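Local coordinates for glycosyl hydrolase family 2, TIM barrel domain protein (Faecalibacterium prausnitzii A2-165, PDB 6ED2) that is a gut-bacterial family 2 glycosyl hydrolase with beta-glucuronidase activity, probably cleaving glucuronic acid from glucuronide conjugates such as inactivated drugs, at residues I375-F383 with H416-D427; P469-S478 with F488-Y498. One frame throughout, in Å; residues are numbered along the deposited sequence.

Contact 1. Residues I375-F383 with H416-D427; sequences IDEVPAVGF and HKAALTDMIDRD
D376 and D427 turn their carboxylates on each other in a buried setting, their planes only 17° apart; the modelled gap between the facing oxygens is too short to be trusted. Their other oxygens are provided for: D376 OD1 is hydrogen-bonded to Y364, and D427 OD1 takes a hydrogen bond and salt bridge from R426 NE at 2.7 Å, a positive charge that would probably offset part of the repulsion between the two acids. M423 runs alongside D376, antiparallel to it, with M423 SD 3.5 Å from D376 OD1, and its bend at chi3 carries M423 CE to 4.1 Å from V378 CB. V378, in the loop just after the strand, packs against the side chains of H416, A419 and M423. V378 CG2 presses tightly on A419 CB at 3.4 Å, while V378 CG1 reaches H416 NE2 at 3.5 Å. H416, with CG trans to its backbone N (chi1 -164°), sends its ring out past A380 to F383, where H416 ND1 meets the ring edge 3.6 Å from F383 CE2, the two planes steeply inclined. ND1 is also hydrogen-bonded to the Y452 hydroxyl. Replacing H416 by alanine would probably leave that hydroxyl without its mate and open a gap between V378 and F383. Strand 375-377 and helix 416-427 run roughly antiparallel, 144° between their axes, and the next strand, 433-440, pairs parallel with strand 373-377: a right-handed beta-alpha-beta crossover of the TIM barrel.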
loop_
_atom_site.group_PDB
_atom_site.type_symbol
_atom_site.label_atom_id
_atom_site.label_comp_id
_atom_site.label_asym_id
_atom_site.label_seq_id
_atom_site.Cartn_x
_atom_site.Cartn_y
_atom_site.Cartn_z
ATOM N N ILE A 375 -11.326 -32.293 -0.775
ATOM C CA ILE A 375 -10.300 -33.248 -1.161
ATOM C C ILE A 375 -9.266 -33.288 -0.044
ATOM O O ILE A 375 -8.562 -32.305 0.197
ATOM C CB ILE A 375 -9.656 -32.880 -2.503
ATOM C CG1 ILE A 375 -10.735 -32.784 -3.591
ATOM C CG2 ILE A 375 -8.600 -33.909 -2.867
ATOM C CD1 ILE A 375 -10.202 -32.350 -4.947
ATOM N N ASP A 376 -9.164 -34.432 0.627
ATOM C CA ASP A 376 -8.375 -34.583 1.844
ATOM C C ASP A 376 -6.972 -35.042 1.473
ATOM O O ASP A 376 -6.806 -36.078 0.809
ATOM C CB ASP A 376 -9.049 -35.598 2.769
ATOM C CG ASP A 376 -8.774 -35.345 4.258
ATOM O OD1 ASP A 376 -7.968 -34.447 4.630
ATOM O OD2 ASP A 376 -9.375 -36.090 5.065
ATOM N N GLU A 377 -5.965 -34.299 1.919
ATOM C CA GLU A 377 -4.600 -34.497 1.453
ATOM C C GLU A 377 -3.648 -34.770 2.612
ATOM O O GLU A 377 -3.623 -34.033 3.605
ATOM C CB GLU A 377 -4.122 -33.279 0.659
ATOM C CG GLU A 377 -2.709 -33.441 0.105
ATOM C CD GLU A 377 -2.361 -32.382 -0.943
ATOM O OE1 GLU A 377 -2.976 -32.390 -2.042
ATOM O OE2 GLU A 377 -1.463 -31.550 -0.667
ATOM N N VAL A 378 -2.833 -35.801 2.447
ATOM C CA VAL A 378 -1.814 -36.217 3.407
ATOM C C VAL A 378 -0.552 -35.373 3.187
ATOM O O VAL A 378 -0.361 -34.846 2.085
ATOM C CB VAL A 378 -1.603 -37.734 3.242
ATOM C CG1 VAL A 378 -0.652 -38.047 2.102
ATOM C CG2 VAL A 378 -1.230 -38.411 4.536
ATOM N N PRO A 379 0.329 -35.152 4.192
ATOM C CA PRO A 379 1.438 -34.199 3.967
ATOM C C PRO A 379 2.575 -34.729 3.093
ATOM O O PRO A 379 3.750 -34.454 3.363
ATOM C CB PRO A 379 1.935 -33.892 5.388
ATOM C CG PRO A 379 0.889 -34.452 6.319
ATOM C CD PRO A 379 0.296 -35.606 5.591
ATOM N N ALA A 380 2.239 -35.455 2.022
ATOM C CA ALA A 380 3.235 -36.038 1.118
ATOM C C ALA A 380 3.657 -35.005 0.071
ATOM O O ALA A 380 3.367 -35.102 -1.128
ATOM C CB ALA A 380 2.684 -37.295 0.462
ATOM N N VAL A 381 4.354 -33.988 0.557
ATOM C CA VAL A 381 4.793 -32.879 -0.273
ATOM C C VAL A 381 6.281 -32.691 -0.035
ATOM O O VAL A 381 6.791 -32.973 1.057
ATOM C CB VAL A 381 3.997 -31.582 0.034
ATOM C CG1 VAL A 381 4.186 -31.176 1.499
ATOM C CG2 VAL A 381 4.394 -30.438 -0.929
ATOM N N GLY A 382 6.982 -32.226 -1.068
ATOM C CA GLY A 382 8.428 -32.109 -1.023
ATOM C C GLY A 382 9.195 -33.301 -1.557
ATOM O O GLY A 382 10.420 -33.355 -1.370
ATOM N N PHE A 383 8.526 -34.252 -2.226
ATOM C CA PHE A 383 9.181 -35.472 -2.709
ATOM C C PHE A 383 9.865 -35.192 -4.050
ATOM O O PHE A 383 9.569 -35.808 -5.074
ATOM C CB PHE A 383 8.171 -36.612 -2.839
ATOM C CG PHE A 383 7.582 -37.086 -1.518
ATOM C CD1 PHE A 383 7.968 -36.518 -0.299
ATOM C CD2 PHE A 383 6.645 -38.122 -1.498
ATOM C CE1 PHE A 383 7.434 -36.968 0.908
ATOM C CE2 PHE A 383 6.095 -38.580 -0.280
ATOM C CZ PHE A 383 6.500 -38.004 0.925
ATOM N N HIS A 416 4.558 -42.508 5.219
ATOM C CA HIS A 416 3.469 -42.118 4.329
ATOM C C HIS A 416 2.251 -43.013 4.529
ATOM O O HIS A 416 1.114 -42.531 4.594
ATOM C CB HIS A 416 3.975 -42.160 2.886
ATOM C CG HIS A 416 3.117 -41.430 1.904
ATOM N ND1 HIS A 416 3.599 -40.996 0.685
ATOM C CD2 HIS A 416 1.806 -41.085 1.934
ATOM C CE1 HIS A 416 2.621 -40.418 0.007
ATOM N NE2 HIS A 416 1.523 -40.454 0.743
ATOM N N LYS A 417 2.475 -44.321 4.669
ATOM C CA LYS A 417 1.370 -45.241 4.914
ATOM C C LYS A 417 0.670 -44.931 6.234
ATOM O O LYS A 417 -0.562 -44.972 6.316
ATOM C CB LYS A 417 1.887 -46.678 4.909
ATOM C CG LYS A 417 2.114 -47.247 3.525
ATOM C CD LYS A 417 2.865 -48.573 3.606
ATOM C CE LYS A 417 2.687 -49.383 2.322
ATOM N NZ LYS A 417 3.509 -50.636 2.305
ATOM N N ALA A 418 1.444 -44.630 7.278
ATOM C CA ALA A 418 0.868 -44.310 8.585
ATOM C C ALA A 418 0.016 -43.048 8.524
ATOM O O ALA A 418 -1.125 -43.026 9.002
ATOM C CB ALA A 418 1.988 -44.143 9.611
ATOM N N ALA A 419 0.565 -41.979 7.936
ATOM C CA ALA A 419 -0.191 -40.747 7.759
ATOM C C ALA A 419 -1.470 -40.991 6.972
ATOM O O ALA A 419 -2.547 -40.505 7.348
ATOM C CB ALA A 419 0.686 -39.702 7.064
ATOM N N LEU A 420 -1.374 -41.756 5.879
ATOM C CA LEU A 420 -2.553 -42.053 5.072
ATOM C C LEU A 420 -3.582 -42.829 5.876
ATOM O O LEU A 420 -4.791 -42.576 5.778
ATOM C CB LEU A 420 -2.137 -42.855 3.828
ATOM C CG LEU A 420 -3.251 -43.293 2.882
ATOM C CD1 LEU A 420 -4.123 -42.095 2.464
ATOM C CD2 LEU A 420 -2.692 -44.045 1.639
ATOM N N THR A 421 -3.120 -43.806 6.656
ATOM C CA THR A 421 -4.033 -44.611 7.452
ATOM C C THR A 421 -4.758 -43.744 8.467
ATOM O O THR A 421 -5.982 -43.821 8.615
ATOM C CB THR A 421 -3.246 -45.737 8.144
ATOM O OG1 THR A 421 -2.643 -46.579 7.147
ATOM C CG2 THR A 421 -4.153 -46.571 9.039
ATOM N N ASP A 422 -4.002 -42.901 9.177
ATOM C CA ASP A 422 -4.588 -42.034 10.190
ATOM C C ASP A 422 -5.524 -41.013 9.557
ATOM O O ASP A 422 -6.620 -40.764 10.075
ATOM C CB ASP A 422 -3.465 -41.365 10.988
ATOM C CG ASP A 422 -2.819 -42.333 11.977
ATOM O OD1 ASP A 422 -3.441 -43.374 12.223
ATOM O OD2 ASP A 422 -1.705 -42.084 12.488
ATOM N N MET A 423 -5.144 -40.447 8.411
ATOM C CA MET A 423 -6.024 -39.470 7.785
ATOM C C MET A 423 -7.353 -40.102 7.392
ATOM O O MET A 423 -8.428 -39.535 7.649
ATOM C CB MET A 423 -5.360 -38.833 6.563
ATOM C CG MET A 423 -6.366 -37.959 5.804
ATOM S SD MET A 423 -5.734 -37.158 4.319
ATOM C CE MET A 423 -5.582 -38.588 3.226
ATOM N N ILE A 424 -7.312 -41.281 6.765
ATOM C CA ILE A 424 -8.565 -41.882 6.317
ATOM C C ILE A 424 -9.394 -42.358 7.507
ATOM O O ILE A 424 -10.619 -42.194 7.529
ATOM C CB ILE A 424 -8.288 -43.009 5.307
ATOM C CG1 ILE A 424 -7.770 -42.392 3.999
ATOM C CG2 ILE A 424 -9.557 -43.856 5.081
ATOM C CD1 ILE A 424 -7.646 -43.391 2.865
ATOM N N ASP A 425 -8.749 -42.938 8.524
ATOM C CA ASP A 425 -9.491 -43.312 9.729
ATOM C C ASP A 425 -10.131 -42.096 10.409
ATOM O O ASP A 425 -11.280 -42.165 10.859
ATOM C CB ASP A 425 -8.571 -44.060 10.701
ATOM C CG ASP A 425 -8.435 -45.539 10.334
ATOM O OD1 ASP A 425 -9.368 -46.085 9.678
ATOM O OD2 ASP A 425 -7.389 -46.139 10.680
ATOM N N ARG A 426 -9.412 -40.970 10.484
ATOM C CA ARG A 426 -9.961 -39.788 11.154
ATOM C C ARG A 426 -11.123 -39.183 10.371
ATOM O O ARG A 426 -12.111 -38.740 10.966
ATOM C CB ARG A 426 -8.869 -38.737 11.362
ATOM C CG ARG A 426 -9.261 -37.600 12.333
ATOM C CD ARG A 426 -8.247 -36.461 12.256
ATOM N NE ARG A 426 -8.335 -35.805 10.951
ATOM C CZ ARG A 426 -7.767 -34.637 10.647
ATOM N NH1 ARG A 426 -7.068 -33.969 11.561
ATOM N NH2 ARG A 426 -7.919 -34.129 9.424
ATOM N N ASP A 427 -11.043 -39.181 9.037
ATOM C CA ASP A 427 -11.905 -38.327 8.236
ATOM C C ASP A 427 -12.974 -39.075 7.457
ATOM O O ASP A 427 -13.804 -38.429 6.814
ATOM C CB ASP A 427 -11.046 -37.482 7.278
ATOM C CG ASP A 427 -10.147 -36.512 8.034
ATOM O OD1 ASP A 427 -10.360 -36.355 9.260
ATOM O OD2 ASP A 427 -9.214 -35.924 7.436
#

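Contact 2. Residues P469-S478 with F488-Y498; sequences PRTYTVLMTS and FADFVSLNRYY
R470 and D490 lock the start of two neighbouring parallel strands of the TIM barrel, 470-474 and 492-495, joined here without a barrel helix. The guanidinium grips the carboxylate side-on: R470 NE meets D490 OD2 at 2.8 Å, within 3° of the guanidinium plane, and R470 NH2 meets D490 OD1. R470 NH1 also bonds to F457 O. The backbone N of R470 comes to D490 OD2 from the anti side, which gives this oxygen two donors, and D490 N returns a bond to R470 O. Next along, packing is close. T471 lays CB over one face of the F491 ring, 3.6 Å from its centroid, while P469 CB touches the ring's edge. T471 OG1, trans to its backbone N (chi1 -164°), donates to F491 O and accepts from S493 OG at 2.8 Å, a buried chain of hydroxyls. Beyond it direct strand pairing lapses: a water bridges Y472 O to S493 N. It resumes where V474 N bonds to S493 O, and V474 O accepts from N495 N in its carbonyl plane and from R496 NH1 well above it. V474 CB lies 3.6 Å from L494 CD2, on the side covered by helix 508-525. R496, bent at chi2 (-54°), has its guanidinium between L494 CD2 on one face and M476 CA on the other, with a salt bridge to E518.

At the far end backbone pairing gives way to side-chain packing, and the turn at L475 and M476 is partly exposed; a second water joins N495 O to M476 N, weakly on the M476 side. M476 SD receives a weak bond from Y497 N, and M476 CE stands almost squarely above the centre of the Y498 ring, 3.8 Å from the centroid.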
loop_
_atom_site.group_PDB
_atom_site.type_symbol
_atom_site.label_atom_id
_atom_site.label_comp_id
_atom_site.label_asym_id
_atom_site.label_seq_id
_atom_site.Cartn_x
_atom_site.Cartn_y
_atom_site.Cartn_z
ATOM N N PRO A 469 -12.777 -41.559 -4.685
ATOM C CA PRO A 469 -11.706 -41.480 -5.696
ATOM C C PRO A 469 -10.385 -40.981 -5.125
ATOM O O PRO A 469 -10.352 -40.197 -4.169
ATOM C CB PRO A 469 -12.268 -40.496 -6.731
ATOM C CG PRO A 469 -13.377 -39.762 -6.019
ATOM C CD PRO A 469 -13.948 -40.742 -5.038
ATOM N N ARG A 470 -9.283 -41.463 -5.718
ATOM C CA ARG A 470 -7.929 -41.126 -5.284
ATOM C C ARG A 470 -7.205 -40.334 -6.364
ATOM O O ARG A 470 -7.382 -40.592 -7.561
ATOM C CB ARG A 470 -7.109 -42.375 -4.950
ATOM C CG ARG A 470 -7.785 -43.350 -3.989
ATOM C CD ARG A 470 -7.313 -44.781 -4.274
ATOM N NE ARG A 470 -7.721 -45.177 -5.622
ATOM C CZ ARG A 470 -7.304 -46.269 -6.254
ATOM N NH1 ARG A 470 -6.451 -47.089 -5.662
ATOM N NH2 ARG A 470 -7.748 -46.537 -7.475
ATOM N N THR A 471 -6.384 -39.372 -5.937
ATOM C CA THR A 471 -5.655 -38.502 -6.847
ATOM C C THR A 471 -4.327 -38.136 -6.199
ATOM O O THR A 471 -4.028 -38.539 -5.073
ATOM C CB THR A 471 -6.468 -37.236 -7.206
ATOM O OG1 THR A 471 -5.893 -36.599 -8.363
ATOM C CG2 THR A 471 -6.473 -36.228 -6.044
ATOM N N TYR A 472 -3.522 -37.383 -6.940
ATOM C CA TYR A 472 -2.326 -36.727 -6.428
ATOM C C TYR A 472 -2.052 -35.595 -7.396
ATOM O O TYR A 472 -2.489 -35.645 -8.542
ATOM C CB TYR A 472 -1.134 -37.674 -6.337
ATOM C CG TYR A 472 -0.428 -37.917 -7.661
ATOM C CD1 TYR A 472 0.740 -37.219 -7.997
ATOM C CD2 TYR A 472 -0.916 -38.862 -8.571
ATOM C CE1 TYR A 472 1.396 -37.448 -9.204
ATOM C CE2 TYR A 472 -0.269 -39.100 -9.782
ATOM C CZ TYR A 472 0.888 -38.403 -10.090
ATOM O OH TYR A 472 1.521 -38.652 -11.287
ATOM N N THR A 473 -1.352 -34.560 -6.946
ATOM C CA THR A 473 -1.216 -33.406 -7.821
ATOM C C THR A 473 0.080 -33.495 -8.612
ATOM O O THR A 473 1.133 -33.854 -8.077
ATOM C CB THR A 473 -1.287 -32.091 -7.039
ATOM O OG1 THR A 473 -0.146 -31.987 -6.182
ATOM C CG2 THR A 473 -2.568 -32.039 -6.213
ATOM N N VAL A 474 -0.007 -33.162 -9.895
ATOM C CA VAL A 474 1.063 -33.421 -10.850
ATOM C C VAL A 474 1.924 -32.175 -11.002
ATOM O O VAL A 474 1.414 -31.094 -11.309
ATOM C CB VAL A 474 0.490 -33.870 -12.204
ATOM C CG1 VAL A 474 1.623 -34.150 -13.191
ATOM C CG2 VAL A 474 -0.401 -35.098 -12.005
ATOM N N LEU A 475 3.226 -32.341 -10.785
ATOM C CA LEU A 475 4.237 -31.323 -11.020
ATOM C C LEU A 475 4.240 -30.879 -12.481
ATOM O O LEU A 475 3.861 -31.629 -13.381
ATOM C CB LEU A 475 5.616 -31.888 -10.683
ATOM C CG LEU A 475 6.418 -31.313 -9.542
ATOM C CD1 LEU A 475 7.837 -31.795 -9.684
ATOM C CD2 LEU A 475 6.342 -29.798 -9.568
ATOM N N MET A 476 4.740 -29.658 -12.717
ATOM C CA MET A 476 4.753 -29.109 -14.073
ATOM C C MET A 476 5.750 -29.827 -14.974
ATOM O O MET A 476 5.563 -29.864 -16.201
ATOM C CB MET A 476 5.069 -27.612 -14.036
ATOM C CG MET A 476 3.816 -26.721 -13.983
ATOM S SD MET A 476 4.009 -25.017 -14.623
ATOM C CE MET A 476 3.648 -25.232 -16.382
ATOM N N THR A 477 6.812 -30.386 -14.394
ATOM C CA THR A 477 7.804 -31.165 -15.121
ATOM C C THR A 477 7.381 -32.611 -15.367
ATOM O O THR A 477 8.157 -33.364 -15.959
ATOM C CB THR A 477 9.128 -31.166 -14.357
ATOM O OG1 THR A 477 8.906 -31.682 -13.039
ATOM C CG2 THR A 477 9.694 -29.761 -14.257
ATOM N N SER A 478 6.204 -33.035 -14.902
ATOM C CA SER A 478 5.682 -34.367 -15.194
ATOM C C SER A 478 4.609 -34.218 -16.261
ATOM O O SER A 478 3.540 -33.674 -15.990
ATOM C CB SER A 478 5.116 -35.036 -13.943
ATOM O OG SER A 478 6.161 -35.390 -13.048
ATOM N N PHE A 488 -2.039 -44.261 -11.938
ATOM C CA PHE A 488 -2.641 -44.745 -10.693
ATOM C C PHE A 488 -3.836 -43.917 -10.239
ATOM O O PHE A 488 -4.638 -44.405 -9.439
ATOM C CB PHE A 488 -1.611 -44.757 -9.572
ATOM C CG PHE A 488 -0.508 -45.723 -9.791
ATOM C CD1 PHE A 488 -0.668 -47.058 -9.453
ATOM C CD2 PHE A 488 0.688 -45.307 -10.359
ATOM C CE1 PHE A 488 0.354 -47.960 -9.655
ATOM C CE2 PHE A 488 1.715 -46.201 -10.565
ATOM C CZ PHE A 488 1.548 -47.534 -10.214
ATOM N N ALA A 489 -3.992 -42.696 -10.751
ATOM C CA ALA A 489 -4.999 -41.766 -10.249
ATOM C C ALA A 489 -6.379 -42.064 -10.829
ATOM O O ALA A 489 -6.511 -42.355 -12.020
ATOM C CB ALA A 489 -4.588 -40.331 -10.586
ATOM N N ASP A 490 -7.412 -41.989 -9.976
ATOM C CA ASP A 490 -8.792 -42.120 -10.450
ATOM C C ASP A 490 -9.259 -40.860 -11.169
ATOM O O ASP A 490 -10.195 -40.904 -11.981
ATOM C CB ASP A 490 -9.745 -42.421 -9.289
ATOM C CG ASP A 490 -9.354 -43.669 -8.507
ATOM O OD1 ASP A 490 -9.024 -44.709 -9.127
ATOM O OD2 ASP A 490 -9.395 -43.618 -7.260
ATOM N N PHE A 491 -8.665 -39.722 -10.843
ATOM C CA PHE A 491 -8.853 -38.508 -11.611
ATOM C C PHE A 491 -7.538 -37.769 -11.493
ATOM O O PHE A 491 -6.820 -37.932 -10.504
ATOM C CB PHE A 491 -10.065 -37.678 -11.137
ATOM C CG PHE A 491 -9.952 -37.145 -9.715
ATOM C CD1 PHE A 491 -9.427 -35.881 -9.471
ATOM C CD2 PHE A 491 -10.391 -37.897 -8.637
ATOM C CE1 PHE A 491 -9.333 -35.381 -8.174
ATOM C CE2 PHE A 491 -10.292 -37.407 -7.327
ATOM C CZ PHE A 491 -9.768 -36.143 -7.102
ATOM N N VAL A 492 -7.185 -37.044 -12.533
ATOM C CA VAL A 492 -5.892 -36.376 -12.575
ATOM C C VAL A 492 -6.058 -34.962 -12.034
ATOM O O VAL A 492 -7.056 -34.288 -12.326
ATOM C CB VAL A 492 -5.320 -36.397 -14.008
ATOM C CG1 VAL A 492 -4.065 -35.554 -14.110
ATOM C CG2 VAL A 492 -5.000 -37.855 -14.407
ATOM N N SER A 493 -5.095 -34.529 -11.208
ATOM C CA SER A 493 -5.043 -33.182 -10.638
ATOM C C SER A 493 -3.761 -32.512 -11.102
ATOM O O SER A 493 -2.663 -33.000 -10.806
ATOM C CB SER A 493 -5.076 -33.218 -9.104
ATOM O OG SER A 493 -6.247 -33.848 -8.616
ATOM N N LEU A 494 -3.890 -31.389 -11.803
ATOM C CA LEU A 494 -2.725 -30.698 -12.339
ATOM C C LEU A 494 -2.474 -29.401 -11.581
ATOM O O LEU A 494 -3.415 -28.658 -11.274
ATOM C CB LEU A 494 -2.897 -30.388 -13.835
ATOM C CG LEU A 494 -3.008 -31.562 -14.821
ATOM C CD1 LEU A 494 -3.048 -31.039 -16.262
ATOM C CD2 LEU A 494 -1.872 -32.579 -14.649
ATOM N N ASN A 495 -1.201 -29.135 -11.293
ATOM C CA ASN A 495 -0.734 -27.828 -10.841
ATOM C C ASN A 495 -0.019 -27.180 -12.020
ATOM O O ASN A 495 1.093 -27.587 -12.369
ATOM C CB ASN A 495 0.211 -27.952 -9.642
ATOM C CG ASN A 495 -0.476 -28.511 -8.391
ATOM O OD1 ASN A 495 -1.683 -28.788 -8.381
ATOM N ND2 ASN A 495 0.299 -28.679 -7.332
ATOM N N ARG A 496 -0.641 -26.175 -12.633
ATOM C CA ARG A 496 -0.095 -25.585 -13.848
ATOM C C ARG A 496 -0.036 -24.066 -13.746
ATOM O O ARG A 496 -0.956 -23.430 -13.233
ATOM C CB ARG A 496 -0.911 -26.000 -15.066
ATOM C CG ARG A 496 -0.678 -27.451 -15.490
ATOM C CD ARG A 496 0.800 -27.714 -15.696
ATOM N NE ARG A 496 1.087 -29.089 -16.095
ATOM C CZ ARG A 496 1.354 -30.083 -15.246
ATOM N NH1 ARG A 496 1.362 -29.876 -13.934
ATOM N NH2 ARG A 496 1.613 -31.292 -15.714
ATOM N N TYR A 497 1.055 -23.495 -14.250
ATOM C CA TYR A 497 1.362 -22.077 -14.141
ATOM C C TYR A 497 1.834 -21.529 -15.479
ATOM O O TYR A 497 2.833 -20.800 -15.562
ATOM C CB TYR A 497 2.411 -21.836 -13.069
ATOM C CG TYR A 497 1.886 -22.090 -11.678
ATOM C CD1 TYR A 497 1.076 -21.154 -11.042
ATOM C CD2 TYR A 497 2.191 -23.274 -11.001
ATOM C CE1 TYR A 497 0.596 -21.376 -9.756
ATOM C CE2 TYR A 497 1.716 -23.509 -9.723
ATOM C CZ TYR A 497 0.918 -22.560 -9.105
ATOM O OH TYR A 497 0.441 -22.800 -7.838
ATOM N N TYR A 498 1.125 -21.892 -16.549
ATOM C CA TYR A 498 1.381 -21.331 -17.870
ATOM C C TYR A 498 1.012 -19.853 -17.869
ATOM O O TYR A 498 -0.168 -19.496 -17.774
ATOM C CB TYR A 498 0.588 -22.091 -18.925
ATOM C CG TYR A 498 1.198 -23.437 -19.299
ATOM C CD1 TYR A 498 2.384 -23.506 -20.026
ATOM C CD2 TYR A 498 0.580 -24.631 -18.932
ATOM C CE1 TYR A 498 2.941 -24.729 -20.382
ATOM C CE2 TYR A 498 1.118 -25.855 -19.283
ATOM C CZ TYR A 498 2.297 -25.901 -20.013
ATOM O OH TYR A 498 2.834 -27.115 -20.362
HETATM O O HOH W 1 -3.142 -36.936 -10.704
HETATM O O HOH W 2 3.798 -27.728 -10.684
#

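Overall arrangement
Both contacts belong to the same TIM barrel, centres about 16 Å apart, with strand 433-440 pairing with the strand of 375-383 on one side and that of 469-478 on the other. Contact 1 joins a strand and the loop after it to an outer helix, contact 2 strand to strand. They touch where E377 OE1 comes within 4.2 Å of T473 CG2. A magnesium ion lies about 8 Å from the E377 side chain, apart from the site of T239 and E241. N495 and Y497, near the C-terminal end of their strand, bond to E441 and E535; TIM-barrel active sites lie at that end, so these contacts probably border the pocket, where formic acid and glycerol, probably from crystallisation, sit about 4 Å from the Y497 side chain.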